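Local coordinates for MutT/nudix family protein (Streptococcus pneumoniae, PDB 4HFQ), which probably hydrolyses UDP-linked precursors of peptidoglycan synthesis at their diphosphate, as a UDP-X diphosphatase of the Nudix family, at residues E115-F120 against Q161-L166; L84-G87 against S92-L95. All blocks are in the same frame, centred on the assembly; numbering follows the deposited sequence.

Contact 1 (E115-F120 against Q161-L166); sequences EEETGF and QEIADL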
loop_
_atom_site.group_PDB
_atom_site.type_symbol
_atom_site.label_atom_id
_atom_site.label_comp_id
_atom_site.label_asym_id
_atom_site.label_seq_id
_atom_site.Cartn_x
_atom_site.Cartn_y
_atom_site.Cartn_z
ATOM N N GLU A 115 2.767 16.007 16.954
ATOM C CA GLU A 115 2.341 17.087 17.855
ATOM C C GLU A 115 1.162 16.641 18.715
ATOM O O GLU A 115 1.136 16.894 19.929
ATOM C CB GLU A 115 1.993 18.366 17.088
ATOM C CG GLU A 115 1.781 19.572 18.010
ATOM C CD GLU A 115 1.711 20.896 17.269
ATOM O OE1 GLU A 115 1.810 20.907 16.035
ATOM O OE2 GLU A 115 1.538 21.944 17.925
ATOM N N GLU A 116 0.189 15.976 18.103
ATOM C CA GLU A 116 -1.016 15.542 18.803
ATOM C C GLU A 116 -0.724 14.519 19.883
ATOM O O GLU A 116 -1.331 14.549 20.957
ATOM C CB GLU A 116 -2.049 14.988 17.811
ATOM C CG GLU A 116 -2.655 16.055 16.915
ATOM C CD GLU A 116 -3.540 15.502 15.808
ATOM O OE1 GLU A 116 -3.466 14.302 15.480
ATOM O OE2 GLU A 116 -4.318 16.300 15.258
ATOM N N GLU A 117 0.219 13.625 19.619
ATOM C CA GLU A 117 0.523 12.527 20.519
ATOM C C GLU A 117 1.595 12.894 21.544
ATOM O O GLU A 117 1.451 12.567 22.728
ATOM C CB GLU A 117 0.981 11.307 19.710
ATOM C CG GLU A 117 -0.155 10.678 18.922
ATOM C CD GLU A 117 0.298 9.656 17.913
ATOM O OE1 GLU A 117 1.408 9.098 18.034
ATOM O OE2 GLU A 117 -0.509 9.420 16.975
ATOM N N THR A 118 2.666 13.549 21.102
ATOM C CA THR A 118 3.814 13.778 21.988
ATOM C C THR A 118 3.819 15.153 22.645
ATOM O O THR A 118 4.521 15.342 23.652
ATOM C CB THR A 118 5.160 13.629 21.276
ATOM O OG1 THR A 118 5.368 14.750 20.418
ATOM C CG2 THR A 118 5.243 12.327 20.459
ATOM N N GLY A 119 3.091 16.107 22.071
ATOM C CA GLY A 119 3.059 17.482 22.572
ATOM C C GLY A 119 4.159 18.347 21.986
ATOM O O GLY A 119 4.327 19.500 22.403
ATOM N N PHE A 120 4.917 17.805 21.035
ATOM C CA PHE A 120 6.050 18.528 20.455
ATOM C C PHE A 120 5.907 18.882 18.983
ATOM O O PHE A 120 5.390 18.091 18.179
ATOM C CB PHE A 120 7.324 17.718 20.616
ATOM C CG PHE A 120 7.841 17.685 22.025
ATOM C CD1 PHE A 120 7.356 16.757 22.933
ATOM C CD2 PHE A 120 8.816 18.586 22.437
ATOM C CE1 PHE A 120 7.825 16.728 24.236
ATOM C CE2 PHE A 120 9.295 18.561 23.745
ATOM C CZ PHE A 120 8.799 17.627 24.638
ATOM N N GLN A 161 -6.127 12.246 25.814
ATOM C CA GLN A 161 -7.152 11.232 25.591
ATOM C C GLN A 161 -6.644 10.083 24.711
ATOM O O GLN A 161 -7.142 8.955 24.783
ATOM C CB GLN A 161 -8.441 11.866 25.051
ATOM C CG GLN A 161 -9.307 12.457 26.161
ATOM C CD GLN A 161 -10.228 13.583 25.708
ATOM O OE1 GLN A 161 -10.415 13.824 24.511
ATOM N NE2 GLN A 161 -10.814 14.282 26.678
ATOM N N GLU A 162 -5.620 10.371 23.912
ATOM C CA GLU A 162 -5.026 9.373 23.031
ATOM C C GLU A 162 -3.843 8.620 23.656
ATOM O O GLU A 162 -3.748 7.402 23.510
ATOM C CB GLU A 162 -4.605 10.025 21.710
ATOM C CG GLU A 162 -4.034 9.028 20.719
ATOM C CD GLU A 162 -3.511 9.637 19.428
ATOM O OE1 GLU A 162 -3.538 10.885 19.236
ATOM O OE2 GLU A 162 -3.065 8.829 18.589
ATOM N N ILE A 163 -2.955 9.355 24.322
ATOM C CA ILE A 163 -1.665 8.819 24.764
ATOM C C ILE A 163 -1.516 8.866 26.289
ATOM O O ILE A 163 -1.639 9.934 26.904
ATOM C CB ILE A 163 -0.482 9.576 24.101
ATOM C CG1 ILE A 163 -0.577 9.528 22.564
ATOM C CG2 ILE A 163 0.867 9.071 24.612
ATOM C CD1 ILE A 163 -0.434 8.154 21.932
ATOM N N ALA A 164 -1.248 7.694 26.870
ATOM C CA ALA A 164 -1.039 7.561 28.323
ATOM C C ALA A 164 0.374 7.920 28.756
ATOM O O ALA A 164 0.569 8.489 29.830
ATOM C CB ALA A 164 -1.366 6.147 28.776
ATOM N N ASP A 165 1.372 7.578 27.951
ATOM C CA ASP A 165 2.761 7.763 28.364
ATOM C C ASP A 165 3.681 7.869 27.164
ATOM O O ASP A 165 3.351 7.401 26.066
ATOM C CB ASP A 165 3.201 6.614 29.294
ATOM C CG ASP A 165 4.374 6.990 30.212
ATOM O OD1 ASP A 165 4.784 8.163 30.263
ATOM O OD2 ASP A 165 4.894 6.068 30.881
ATOM N N LEU A 166 4.810 8.527 27.387
ATOM C CA LEU A 166 5.867 8.680 26.418
ATOM C C LEU A 166 7.176 8.494 27.151
ATOM O O LEU A 166 7.428 9.156 28.175
ATOM C CB LEU A 166 5.804 10.071 25.777
ATOM C CG LEU A 166 6.880 10.439 24.741
ATOM C CD1 LEU A 166 6.361 11.520 23.810
ATOM C CD2 LEU A 166 8.181 10.893 25.406
HETATM O O HOH W 1 -2.791 11.735 16.518
HETATM O O HOH W 2 -4.106 13.296 20.388
#

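Contact 2 (L84-G87 against S92-L95); sequences LVRG and SWAL. With SO4 (sulfate ion), chain G.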
loop_
_atom_site.group_PDB
_atom_site.type_symbol
_atom_site.label_atom_id
_atom_site.label_comp_id
_atom_site.label_asym_id
_atom_site.label_seq_id
_atom_site.Cartn_x
_atom_site.Cartn_y
_atom_site.Cartn_z
ATOM N N LEU A 84 9.094 6.086 22.310
ATOM C CA LEU A 84 7.907 5.258 22.140
ATOM C C LEU A 84 6.770 5.814 22.968
ATOM O O LEU A 84 6.980 6.456 24.014
ATOM C CB LEU A 84 8.155 3.789 22.522
ATOM C CG LEU A 84 9.208 3.031 21.733
ATOM C CD1 LEU A 84 9.502 1.673 22.338
ATOM C CD2 LEU A 84 8.833 2.856 20.262
ATOM N N VAL A 85 5.552 5.630 22.473
ATOM C CA VAL A 85 4.356 6.054 23.186
ATOM C C VAL A 85 3.446 4.887 23.481
ATOM O O VAL A 85 3.444 3.884 22.774
ATOM C CB VAL A 85 3.581 7.180 22.437
ATOM C CG1 VAL A 85 4.400 8.459 22.432
ATOM C CG2 VAL A 85 3.204 6.765 21.010
ATOM N N ARG A 86 2.681 5.016 24.565
ATOM C CA ARG A 86 1.703 4.001 24.950
ATOM C C ARG A 86 0.322 4.626 24.942
ATOM O O ARG A 86 0.091 5.639 25.600
ATOM C CB ARG A 86 2.046 3.397 26.331
ATOM C CG ARG A 86 1.073 2.319 26.798
ATOM C CD ARG A 86 1.523 1.651 28.098
ATOM N NE ARG A 86 1.532 2.561 29.248
ATOM C CZ ARG A 86 0.463 2.876 29.975
ATOM N NH1 ARG A 86 -0.744 2.394 29.678
ATOM N NH2 ARG A 86 0.588 3.700 31.004
ATOM N N GLY A 87 -0.583 4.035 24.157
ATOM C CA GLY A 87 -1.942 4.569 24.052
ATOM C C GLY A 87 -2.761 4.375 25.315
ATOM O O GLY A 87 -2.549 3.411 26.061
ATOM N N SER A 92 0.944 -1.733 25.621
ATOM C CA SER A 92 2.125 -1.860 24.777
ATOM C C SER A 92 2.482 -0.560 24.052
ATOM O O SER A 92 1.699 0.389 24.039
ATOM C CB SER A 92 1.946 -2.997 23.778
ATOM O OG SER A 92 0.794 -2.757 23.014
ATOM N N TRP A 93 3.659 -0.552 23.439
ATOM C CA TRP A 93 4.299 0.673 23.001
ATOM C C TRP A 93 4.528 0.648 21.521
ATOM O O TRP A 93 4.761 -0.408 20.940
ATOM C CB TRP A 93 5.649 0.797 23.700
ATOM C CG TRP A 93 5.534 0.943 25.202
ATOM C CD1 TRP A 93 5.334 -0.061 26.144
ATOM C CD2 TRP A 93 5.636 2.183 25.961
ATOM N NE1 TRP A 93 5.282 0.474 27.411
ATOM C CE2 TRP A 93 5.475 1.814 27.371
ATOM C CE3 TRP A 93 5.849 3.510 25.627
ATOM C CZ2 TRP A 93 5.523 2.762 28.379
ATOM C CZ3 TRP A 93 5.882 4.461 26.652
ATOM C CH2 TRP A 93 5.732 4.086 27.998
ATOM N N ALA A 94 4.526 1.835 20.909
ATOM C CA ALA A 94 4.844 1.945 19.469
ATOM C C ALA A 94 5.505 3.272 19.173
ATOM O O ALA A 94 5.488 4.190 19.993
ATOM C CB ALA A 94 3.586 1.791 18.614
ATOM N N LEU A 95 6.064 3.395 17.965
ATOM C CA LEU A 95 6.554 4.699 17.503
ATOM C C LEU A 95 5.347 5.618 17.327
ATOM O O LEU A 95 4.266 5.140 16.925
ATOM C CB LEU A 95 7.262 4.577 16.145
ATOM C CG LEU A 95 8.457 3.633 16.036
ATOM C CD1 LEU A 95 8.893 3.495 14.586
ATOM C CD2 LEU A 95 9.627 4.165 16.852
HETATM S S SO4 G . -2.672 3.305 32.727
HETATM O O1 SO4 G . -4.118 3.519 32.625
HETATM O O2 SO4 G . -2.375 2.031 32.031
HETATM O O3 SO4 G . -1.905 4.444 32.156
HETATM O O4 SO4 G . -2.421 3.245 34.178
HETATM O O HOH W 3 -0.050 1.783 22.517
#

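Contact 1 (E115-F120 against Q161-L166)
Leu-166 lays CD1 against Thr-118 at the C-terminal end of helix 106-118, 3.5 Å from CB and 3.6 Å from CG2. The threonine turns CG2 anti to its carbonyl carbon, leaving OG1 to take the N-H of Phe-120 (3.1 Å) in an ST turn and to bond with Ile-114 O one turn back. The CG1 branch of Ile-163 fits against Glu-117, the residue before Thr-118, 3.7 Å from both its CB and its carbonyl O, while CD1 reaches along the chain to CG. Glu-162, extended with CG anti to the backbone N (chi1 -177°), brings its carboxylate against CG of Glu-117. The two carboxylate planes stand 77° apart, and their OE2 atoms come to 3.1 Å, two acceptors not hydrogen-bonded to each other. Glu-117 OE1 meanwhile accepts from Gly-97 N. Water 2 joins the segments by donating to Glu-116 O and, at 2.7 Å, to Glu-162 OE1. Gly-119, with positive phi, ends the helix, which packs here on Glu-162 to Leu-166. The sequence EEETGF closes the Nudix box, the loop-helix-loop signature whose acidic residues bind divalent metal in relatives.

Contact 2 (L84-G87 against S92-L95)
Val-85 and Ala-94 form the antiparallel hydrogen-bonded pair of the beta hairpin built from strands 81-87 and 93-99, part of the Nudix sheet. Val-85 N donates to Ala-94 O at 2.9 Å and Ala-94 N returns the bond to Val-85 O at 3.0 Å. CA-H...O contacts flank this pair: Leu-84 CA approaches Ala-94 O, and Trp-93 CA approaches Val-85 O.

The apolar contacts gather round Leu-84. Leu-84 and Leu-95 meet through their CD2 methyls, 3.7 Å apart, while Leu-84 CB lies near CE3 of Trp-93. The indole has Arg-86 CB over the centre of its six-membered ring, a CH-pi contact of 3.7 Å only 7° off the ring normal, and Leu-84 O near its plane at the CZ3 side. Phe-169 of strand 163-170 adds an edge-to-face ring contact.

The charged group of the contact is Arg-86. Its chain leaves with CG anti to the backbone N, then bends at chi3 (65°), and the guanidinium stands 71° from the ring plane instead of stacking on it, with CZ2 of the indole near its edge. NH2 donates to O3 of a sulfate, probably from the crystallisation liquor, at 2.8 Å, and NH1 donates to O2. NH1 also reaches Glu-90 O in the hairpin turn, tying the arginine to that loop.

Where the strands part toward this turn, a water bridges them, accepting from Gly-87 N at 2.8 Å and donating to Ser-92 O at 2.7 Å.

How the contacts relate
Both contacts rest on the same sheet, with strands 81-87 and 163-170 neighbours in it. Contact 2 joins two strands through backbone bonds and an apolar layer; contact 1 sets the end of helix 106-118 against residues 162-166, using side-chain packing and water. Both are mostly buried, but contact 2 is the more central, about 13 Å from the chain centre against about 18 Å, and has no exposed touching residue, whereas contact 1 includes the exposed Glu-162. Arg-86 connects them: its O probably accepts from Ala-164 N and its N probably donates to Asp-165 O, a classic beta bulge. Asp-165 also packs against Trp-93, and both Ile-163 and Leu-166 touch Val-85.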